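Local coordinates for interleukin-20 receptor subunit beta (Homo sapiens, PDB 6DF3), which pairs with IL20RA to form a receptor for IL-19, IL-20 and IL-24, and with IL22RA1 to form one for IL-20 and IL-24, at residues A3-H16 with S91-T105. The protein carries 1 engineered substitution. Residues are numbered along the deposited sequence; the frame is centred on the assembly and turned at random.
Sequences APQNLSVLSTNMKH and SILKHPFNRQSTILT. Engineered in segment 91-105: Gln100 (natural residue Asn).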
ATOM      1  N   ALA C   3      25.035  20.691 -23.814  1.00 86.03           N
ATOM      2  CA  ALA C   3      24.256  19.774 -22.934  1.00 80.46           C
ATOM      3  C   ALA C   3      25.076  19.378 -21.713  1.00 78.95           C
ATOM      4  O   ALA C   3      26.310  19.396 -21.754  1.00 82.80           O
ATOM      5  CB  ALA C   3      23.820  18.550 -23.672  1.00 76.75           C
ATOM      6  N   PRO C   4      24.405  19.063 -20.598  1.00 76.21           N
ATOM      7  CA  PRO C   4      25.148  18.570 -19.420  1.00 74.53           C
ATOM      8  C   PRO C   4      25.785  17.202 -19.703  1.00 72.76           C
ATOM      9  O   PRO C   4      25.215  16.442 -20.461  1.00 71.13           O
ATOM     10  CB  PRO C   4      24.058  18.424 -18.328  1.00 72.11           C
ATOM     11  CG  PRO C   4      22.759  18.835 -18.962  1.00 71.15           C
ATOM     12  CD  PRO C   4      22.939  19.015 -20.427  1.00 72.17           C
ATOM     13  N   GLN C   5      26.939  16.928 -19.098  1.00 74.17           N
ATOM     14  CA  GLN C   5      27.759  15.759 -19.354  1.00 73.60           C
ATOM     15  C   GLN C   5      27.999  15.060 -18.023  1.00 71.94           C
ATOM     16  O   GLN C   5      27.649  15.598 -16.969  1.00 70.22           O
ATOM     17  CB  GLN C   5      29.087  16.181 -19.996  1.00 82.16           C
ATOM     18  CG  GLN C   5      28.996  16.785 -21.420  1.00 86.15           C
ATOM     19  CD  GLN C   5      28.286  15.868 -22.436  1.00 87.86           C
ATOM     20  OE1 GLN C   5      28.417  14.650 -22.373  1.00 92.67           O
ATOM     21  NE2 GLN C   5      27.509  16.452 -23.358  1.00 88.73           N
ATOM     22  N   ASN C   6      28.570  13.854 -18.091  1.00 70.39           N
ATOM     23  CA  ASN C   6      28.973  13.069 -16.924  1.00 69.09           C
ATOM     24  C   ASN C   6      27.754  12.755 -16.013  1.00 64.32           C
ATOM     25  O   ASN C   6      27.736  13.019 -14.840  1.00 60.45           O
ATOM     26  CB  ASN C   6      30.134  13.780 -16.205  1.00 77.25           C
ATOM     27  CG  ASN C   6      31.269  14.199 -17.191  1.00 87.91           C
ATOM     28  OD1 ASN C   6      31.404  15.376 -17.640  1.00 88.38           O
ATOM     29  ND2 ASN C   6      32.055  13.208 -17.582  1.00 94.50           N
ATOM     30  N   LEU C   7      26.712  12.212 -16.608  1.00 59.95           N
ATOM     31  CA  LEU C   7      25.531  11.848 -15.872  1.00 57.34           C
ATOM     32  C   LEU C   7      25.777  10.574 -15.138  1.00 57.96           C
ATOM     33  O   LEU C   7      26.288   9.604 -15.745  1.00 56.73           O
ATOM     34  CB  LEU C   7      24.357  11.575 -16.787  1.00 55.65           C
ATOM     35  CG  LEU C   7      23.569  12.829 -17.132  1.00 56.24           C
ATOM     36  CD1 LEU C   7      24.410  13.829 -17.882  1.00 61.72           C
ATOM     37  CD2 LEU C   7      22.360  12.452 -17.926  1.00 55.06           C
ATOM     38  N   SER C   8      25.405  10.568 -13.856  1.00 54.49           N
ATOM     39  CA  SER C   8      25.411   9.350 -13.068  1.00 55.87           C
ATOM     40  C   SER C   8      24.316   9.381 -11.961  1.00 55.09           C
ATOM     41  O   SER C   8      23.803  10.431 -11.625  1.00 58.61           O
ATOM     42  CB  SER C   8      26.840   9.092 -12.503  1.00 56.95           C
ATOM     43  OG  SER C   8      27.086   9.906 -11.365  1.00 61.65           O
ATOM     44  N   VAL C   9      23.957   8.216 -11.433  1.00 54.56           N
ATOM     45  CA  VAL C   9      23.071   8.119 -10.283  1.00 51.71           C
ATOM     46  C   VAL C   9      23.863   7.617  -9.069  1.00 52.66           C
ATOM     47  O   VAL C   9      24.389   6.541  -9.111  1.00 50.93           O
ATOM     48  CB  VAL C   9      21.871   7.175 -10.563  1.00 49.42           C
ATOM     49  CG1 VAL C   9      20.949   7.109  -9.348  1.00 49.66           C
ATOM     50  CG2 VAL C   9      21.047   7.662 -11.771  1.00 48.81           C
ATOM     51  N   LEU C  10      23.881   8.382  -7.989  1.00 53.05           N
ATOM     52  CA  LEU C  10      24.249   7.923  -6.671  1.00 54.48           C
ATOM     53  C   LEU C  10      22.982   7.515  -5.882  1.00 51.83           C
ATOM     54  O   LEU C  10      22.141   8.358  -5.559  1.00 47.04           O
ATOM     55  CB  LEU C  10      24.971   9.035  -5.924  1.00 59.00           C
ATOM     56  CG  LEU C  10      25.379   8.762  -4.468  1.00 61.46           C
ATOM     57  CD1 LEU C  10      26.402   7.641  -4.480  1.00 64.62           C
ATOM     58  CD2 LEU C  10      25.962  10.030  -3.857  1.00 65.75           C
ATOM     59  N   SER C  11      22.872   6.227  -5.583  1.00 48.89           N
ATOM     60  CA  SER C  11      21.758   5.697  -4.885  1.00 49.30           C
ATOM     61  C   SER C  11      22.250   5.060  -3.614  1.00 51.23           C
ATOM     62  O   SER C  11      22.909   4.034  -3.667  1.00 49.60           O
ATOM     63  CB  SER C  11      20.952   4.690  -5.710  1.00 48.97           C
ATOM     64  OG  SER C  11      19.961   4.005  -4.900  1.00 46.17           O
ATOM     65  N   THR C  12      21.820   5.660  -2.502  1.00 51.36           N
ATOM     66  CA  THR C  12      22.198   5.342  -1.154  1.00 56.08           C
ATOM     67  C   THR C  12      20.921   5.082  -0.329  1.00 55.80           C
ATOM     68  O   THR C  12      20.064   5.994  -0.241  1.00 51.50           O
ATOM     69  CB  THR C  12      22.879   6.562  -0.510  1.00 56.60           C
ATOM     70  OG1 THR C  12      24.037   6.868  -1.264  1.00 65.75           O
ATOM     71  CG2 THR C  12      23.337   6.186   0.842  1.00 66.49           C
ATOM     72  N   ASN C  13      20.832   3.894   0.282  1.00 55.87           N
ATOM     73  CA  ASN C  13      19.659   3.487   1.131  1.00 55.81           C
ATOM     74  C   ASN C  13      18.276   3.901   0.516  1.00 52.98           C
ATOM     75  O   ASN C  13      17.493   4.657   1.116  1.00 53.15           O
ATOM     76  CB  ASN C  13      19.842   4.062   2.525  1.00 55.09           C
ATOM     77  CG  ASN C  13      20.895   3.331   3.300  1.00 60.69           C
ATOM     78  OD1 ASN C  13      21.150   2.140   3.079  1.00 63.01           O
ATOM     79  ND2 ASN C  13      21.552   4.042   4.187  1.00 62.09           N
ATOM     80  N   MET C  14      18.065   3.503  -0.732  1.00 52.63           N
ATOM     81  CA  MET C  14      16.822   3.851  -1.509  1.00 51.54           C
ATOM     82  C   MET C  14      16.548   5.295  -1.754  1.00 50.42           C
ATOM     83  O   MET C  14      15.471   5.625  -2.203  1.00 50.92           O
ATOM     84  CB  MET C  14      15.581   3.167  -0.917  1.00 48.88           C
ATOM     85  CG  MET C  14      15.709   1.669  -0.932  1.00 50.35           C
ATOM     86  SD  MET C  14      15.643   0.854  -2.607  1.00 57.00           S
ATOM     87  CE  MET C  14      13.861   0.920  -2.886  1.00 53.58           C
ATOM     88  N   LYS C  15      17.525   6.178  -1.544  1.00 51.59           N
ATOM     89  CA  LYS C  15      17.449   7.564  -2.043  1.00 51.55           C
ATOM     90  C   LYS C  15      18.264   7.708  -3.344  1.00 50.87           C
ATOM     91  O   LYS C  15      19.496   7.486  -3.332  1.00 50.74           O
ATOM     92  CB  LYS C  15      18.026   8.511  -1.000  1.00 57.58           C
ATOM     93  CG  LYS C  15      17.815   9.946  -1.400  1.00 61.29           C
ATOM     94  CD  LYS C  15      18.515  10.901  -0.440  1.00 70.27           C
ATOM     95  CE  LYS C  15      18.225  12.337  -0.855  1.00 79.04           C
ATOM     96  NZ  LYS C  15      19.281  13.268  -0.382  1.00 88.21           N
ATOM     97  N   HIS C  16      17.627   8.068  -4.458  1.00 48.25           N
ATOM     98  CA  HIS C  16      18.339   8.136  -5.730  1.00 47.26           C
ATOM     99  C   HIS C  16      18.553   9.548  -6.223  1.00 48.58           C
ATOM    100  O   HIS C  16      17.596  10.260  -6.566  1.00 44.63           O
ATOM    101  CB  HIS C  16      17.641   7.316  -6.801  1.00 44.47           C
ATOM    102  CG  HIS C  16      16.902   6.148  -6.274  1.00 43.51           C
ATOM    103  ND1 HIS C  16      17.522   5.126  -5.583  1.00 42.89           N
ATOM    104  CD2 HIS C  16      15.575   5.807  -6.369  1.00 42.48           C
ATOM    105  CE1 HIS C  16      16.591   4.256  -5.181  1.00 48.06           C
ATOM    106  NE2 HIS C  16      15.399   4.641  -5.656  1.00 44.43           N
ATOM    107  N   SER C  91      20.609  15.075 -22.666  1.00 60.42           N
ATOM    108  CA  SER C  91      21.683  14.126 -22.373  1.00 61.59           C
ATOM    109  C   SER C  91      21.061  12.906 -21.647  1.00 56.80           C
ATOM    110  O   SER C  91      20.386  13.096 -20.619  1.00 54.89           O
ATOM    111  CB  SER C  91      22.723  14.700 -21.400  1.00 61.85           C
ATOM    112  OG  SER C  91      23.696  15.503 -21.964  1.00 69.81           O
ATOM    113  N   ILE C  92      21.361  11.710 -22.146  1.00 53.43           N
ATOM    114  CA  ILE C  92      20.802  10.506 -21.662  1.00 56.17           C
ATOM    115  C   ILE C  92      21.769   9.815 -20.736  1.00 54.68           C
ATOM    116  O   ILE C  92      22.869   9.707 -21.019  1.00 55.34           O
ATOM    117  CB  ILE C  92      20.344   9.629 -22.830  1.00 59.42           C
ATOM    118  CG1 ILE C  92      19.344  10.455 -23.639  1.00 65.39           C
ATOM    119  CG2 ILE C  92      19.619   8.379 -22.361  1.00 57.15           C
ATOM    120  CD1 ILE C  92      18.831   9.703 -24.836  1.00 71.42           C
ATOM    121  N   LEU C  93      21.320   9.367 -19.579  1.00 52.78           N
ATOM    122  CA  LEU C  93      22.152   8.507 -18.718  1.00 54.27           C
ATOM    123  C   LEU C  93      22.602   7.242 -19.495  1.00 52.01           C
ATOM    124  O   LEU C  93      21.796   6.609 -20.119  1.00 53.80           O
ATOM    125  CB  LEU C  93      21.360   8.136 -17.458  1.00 50.94           C
ATOM    126  CG  LEU C  93      21.991   7.256 -16.425  1.00 51.30           C
ATOM    127  CD1 LEU C  93      23.030   8.060 -15.720  1.00 54.91           C
ATOM    128  CD2 LEU C  93      20.936   6.719 -15.452  1.00 50.41           C
ATOM    129  N   LYS C  94      23.880   6.907 -19.431  1.00 55.34           N
ATOM    130  CA  LYS C  94      24.509   5.910 -20.310  1.00 61.25           C
ATOM    131  C   LYS C  94      23.959   4.522 -19.974  1.00 61.52           C
ATOM    132  O   LYS C  94      23.447   3.860 -20.868  1.00 61.75           O
ATOM    133  CB  LYS C  94      26.056   5.929 -20.166  1.00 70.99           C
ATOM    134  CG  LYS C  94      26.806   5.219 -21.301  1.00 82.24           C
ATOM    135  CD  LYS C  94      28.343   5.194 -21.139  1.00 92.40           C
ATOM    136  CE  LYS C  94      28.992   6.587 -21.026  1.00 97.88           C
ATOM    137  NZ  LYS C  94      28.771   7.519 -22.175  1.00 97.44           N
ATOM    138  N   HIS C  95      24.004   4.151 -18.683  1.00 55.89           N
ATOM    139  CA  HIS C  95      23.466   2.896 -18.195  1.00 61.93           C
ATOM    140  C   HIS C  95      22.226   3.115 -17.370  1.00 57.51           C
ATOM    141  O   HIS C  95      22.249   3.805 -16.360  1.00 57.08           O
ATOM    142  CB  HIS C  95      24.533   2.151 -17.388  1.00 71.13           C
ATOM    143  CG  HIS C  95      25.736   1.808 -18.230  1.00 82.27           C
ATOM    144  ND1 HIS C  95      26.972   2.414 -18.063  1.00 85.84           N
ATOM    145  CD2 HIS C  95      25.854   1.001 -19.319  1.00 85.73           C
ATOM    146  CE1 HIS C  95      27.812   1.947 -18.970  1.00 87.61           C
ATOM    147  NE2 HIS C  95      27.162   1.087 -19.741  1.00 88.01           N
ATOM    148  N   PRO C  96      21.113   2.554 -17.819  1.00 55.45           N
ATOM    149  CA  PRO C  96      19.838   2.655 -17.160  1.00 51.70           C
ATOM    150  C   PRO C  96      19.940   2.294 -15.667  1.00 47.93           C
ATOM    151  O   PRO C  96      20.687   1.429 -15.298  1.00 48.63           O
ATOM    152  CB  PRO C  96      19.040   1.560 -17.881  1.00 56.17           C
ATOM    153  CG  PRO C  96      19.569   1.589 -19.263  1.00 55.41           C
ATOM    154  CD  PRO C  96      21.031   1.700 -19.023  1.00 56.13           C
ATOM    155  N   PHE C  97      19.254   3.006 -14.815  1.00 44.89           N
ATOM    156  CA  PHE C  97      19.319   2.773 -13.369  1.00 44.82           C
ATOM    157  C   PHE C  97      18.153   1.856 -12.843  1.00 44.73           C
ATOM    158  O   PHE C  97      16.952   2.107 -13.115  1.00 42.47           O
ATOM    159  CB  PHE C  97      19.170   4.111 -12.638  1.00 45.88           C
ATOM    160  CG  PHE C  97      19.219   3.962 -11.148  1.00 47.07           C
ATOM    161  CD1 PHE C  97      20.432   3.620 -10.533  1.00 44.21           C
ATOM    162  CD2 PHE C  97      18.047   4.076 -10.380  1.00 45.72           C
ATOM    163  CE1 PHE C  97      20.473   3.420  -9.168  1.00 49.96           C
ATOM    164  CE2 PHE C  97      18.085   3.910  -9.012  1.00 45.19           C
ATOM    165  CZ  PHE C  97      19.285   3.557  -8.398  1.00 47.81           C
ATOM    166  N   ASN C  98      18.521   0.882 -12.021  1.00 45.11           N
ATOM    167  CA  ASN C  98      17.673  -0.032 -11.367  1.00 44.44           C
ATOM    168  C   ASN C  98      17.915   0.098  -9.856  1.00 47.15           C
ATOM    169  O   ASN C  98      19.020  -0.220  -9.347  1.00 42.48           O
ATOM    170  CB  ASN C  98      17.966  -1.470 -11.830  1.00 47.23           C
ATOM    171  CG  ASN C  98      16.876  -2.483 -11.347  1.00 50.19           C
ATOM    172  OD1 ASN C  98      16.332  -2.363 -10.235  1.00 46.86           O
ATOM    173  ND2 ASN C  98      16.558  -3.461 -12.183  1.00 48.17           N
ATOM    174  N   ARG C  99      16.854   0.414  -9.097  1.00 43.81           N
ATOM    175  CA  ARG C  99      17.005   0.542  -7.660  1.00 43.67           C
ATOM    176  C   ARG C  99      17.456  -0.751  -6.948  1.00 43.95           C
ATOM    177  O   ARG C  99      17.810  -0.667  -5.826  1.00 46.90           O
ATOM    178  CB  ARG C  99      15.765   1.113  -7.005  1.00 44.87           C
ATOM    179  CG  ARG C  99      14.574   0.143  -6.968  1.00 45.45           C
ATOM    180  CD  ARG C  99      13.286   0.892  -6.614  1.00 43.69           C
ATOM    181  NE  ARG C  99      12.182  -0.053  -6.493  1.00 43.96           N
ATOM    182  CZ  ARG C  99      10.981   0.245  -6.049  1.00 43.72           C
ATOM    183  NH1 ARG C  99      10.713   1.449  -5.575  1.00 42.16           N
ATOM    184  NH2 ARG C  99      10.056  -0.701  -6.057  1.00 48.23           N
ATOM    185  N   GLN C 100      17.360  -1.920  -7.573  1.00 45.57           N
ATOM    186  CA  GLN C 100      17.953  -3.169  -7.073  1.00 51.56           C
ATOM    187  C   GLN C 100      19.461  -2.949  -6.711  1.00 52.76           C
ATOM    188  O   GLN C 100      19.991  -3.582  -5.880  1.00 51.11           O
ATOM    189  CB  GLN C 100      17.784  -4.231  -8.173  1.00 57.88           C
ATOM    190  CG  GLN C 100      18.334  -5.649  -7.943  1.00 65.27           C
ATOM    191  CD  GLN C 100      17.366  -6.495  -7.120  1.00 78.88           C
ATOM    192  OE1 GLN C 100      16.156  -6.535  -7.401  1.00 85.63           O
ATOM    193  NE2 GLN C 100      17.884  -7.172  -6.094  1.00 84.39           N
ATOM    194  N   SER C 101      20.126  -2.024  -7.373  1.00 52.50           N
ATOM    195  CA  SER C 101      21.511  -1.770  -7.120  1.00 54.99           C
ATOM    196  C   SER C 101      21.733  -0.680  -6.079  1.00 52.70           C
ATOM    197  O   SER C 101      22.837  -0.237  -5.948  1.00 54.20           O
ATOM    198  CB  SER C 101      22.178  -1.417  -8.431  1.00 56.32           C
ATOM    199  OG  SER C 101      21.821  -0.071  -8.746  1.00 59.26           O
ATOM    200  N   THR C 102      20.723  -0.254  -5.309  1.00 49.05           N
ATOM    201  CA  THR C 102      20.969   0.780  -4.311  1.00 46.67           C
ATOM    202  C   THR C 102      22.102   0.358  -3.289  1.00 54.44           C
ATOM    203  O   THR C 102      22.327  -0.856  -3.078  1.00 52.07           O
ATOM    204  CB  THR C 102      19.758   1.182  -3.591  1.00 46.37           C
ATOM    205  OG1 THR C 102      19.981   2.393  -2.896  1.00 45.09           O
ATOM    206  CG2 THR C 102      19.271   0.117  -2.616  1.00 46.98           C
ATOM    207  N   ILE C 103      22.819   1.339  -2.711  1.00 53.09           N
ATOM    208  CA  ILE C 103      23.886   1.031  -1.734  1.00 55.98           C
ATOM    209  C   ILE C 103      23.223   0.946  -0.366  1.00 55.48           C
ATOM    210  O   ILE C 103      22.765   1.933   0.150  1.00 54.81           O
ATOM    211  CB  ILE C 103      25.007   2.077  -1.741  1.00 58.05           C
ATOM    212  CG1 ILE C 103      25.692   2.046  -3.120  1.00 60.91           C
ATOM    213  CG2 ILE C 103      25.978   1.807  -0.584  1.00 62.07           C
ATOM    214  CD1 ILE C 103      26.631   3.198  -3.419  1.00 65.48           C
ATOM    215  N   LEU C 104      23.181  -0.242   0.203  1.00 57.94           N
ATOM    216  CA  LEU C 104      22.604  -0.436   1.560  1.00 61.19           C
ATOM    217  C   LEU C 104      23.770  -0.417   2.519  1.00 64.46           C
ATOM    218  O   LEU C 104      24.669  -1.292   2.442  1.00 68.43           O
ATOM    219  CB  LEU C 104      21.896  -1.792   1.681  1.00 62.08           C
ATOM    220  CG  LEU C 104      20.666  -2.011   0.799  1.00 60.93           C
ATOM    221  CD1 LEU C 104      19.872  -3.224   1.267  1.00 64.09           C
ATOM    222  CD2 LEU C 104      19.770  -0.791   0.810  1.00 58.51           C
ATOM    223  N   THR C 105      23.772   0.575   3.397  1.00 61.83           N
ATOM    224  CA  THR C 105      24.804   0.672   4.401  1.00 66.88           C
ATOM    225  C   THR C 105      24.374  -0.149   5.621  1.00 69.75           C
ATOM    226  O   THR C 105      23.210  -0.605   5.783  1.00 61.76           O
ATOM    227  CB  THR C 105      25.134   2.159   4.697  1.00 68.44           C
ATOM    228  OG1 THR C 105      23.938   2.907   4.764  1.00 75.25           O
ATOM    229  CG2 THR C 105      25.834   2.813   3.525  1.00 70.80           C
TER
HETATM  230  O   HOH W   1      26.071   8.666 -18.104  1.00 60.63           O
HETATM  231  O   HOH W   2      20.876   0.026   4.824  1.00 64.94           O
HETATM  232  O   HOH W   3      12.680   3.914  -5.177  1.00 47.16           O
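Val9 and Phe97 meet where strand 8-12, at the edge of one sheet of the N-terminal fibronectin type III sandwich, meets strand 86-98, at the edge of the other; after this strand, residues 99-105 run on toward the second fibronectin domain. The apolar part is a row of side chains. Leu7 CB lies 3.9 Å from Leu93 CD1, Val9 CG2 meets Leu93 CD2 at 3.8 Å, and Val9 CG1 makes a CH-pi contact over one face of the Phe97 ring, 3.8 Å from its centroid. Phe97, with CG anti to the backbone N (chi1 180°), turns its ring toward strand 8-12 and His16, where CZ approaches Ser11 CB and CE2 lies over one face of the His16 imidazole, the ring planes 54° apart. Met14, bent at chi2 and chi3, brings SD to 3.7 Å from Thr102 CG2. The polar part starts with a hydrogen-bonded chain: Ser11 OG bonds both Thr102 OG1 (2.6 Å) and His16 ND1, and Thr102 OG1 accepts a bond from Met14 N. Beside it, the backbones of Thr12 and Ile103 form a single bridge, in which Ile103 N bonds Ser11 O and Asn13 N bonds Ile103 O at a nearly straight 171°. At the type I' turn of Thr12-Lys15, the Asn13 amide grips Thr105 twice, OD1 accepting from Thr105 N and ND2 donating to Thr105 OG1 (2.7 Å). A leucine in place of this asparagine would probably leave Thr105 N and OG1 without these partners and a bridging water without one of its acceptors. That water donates to both Asn13 OD1 (2.8 Å) and Thr105 O (2.6 Å).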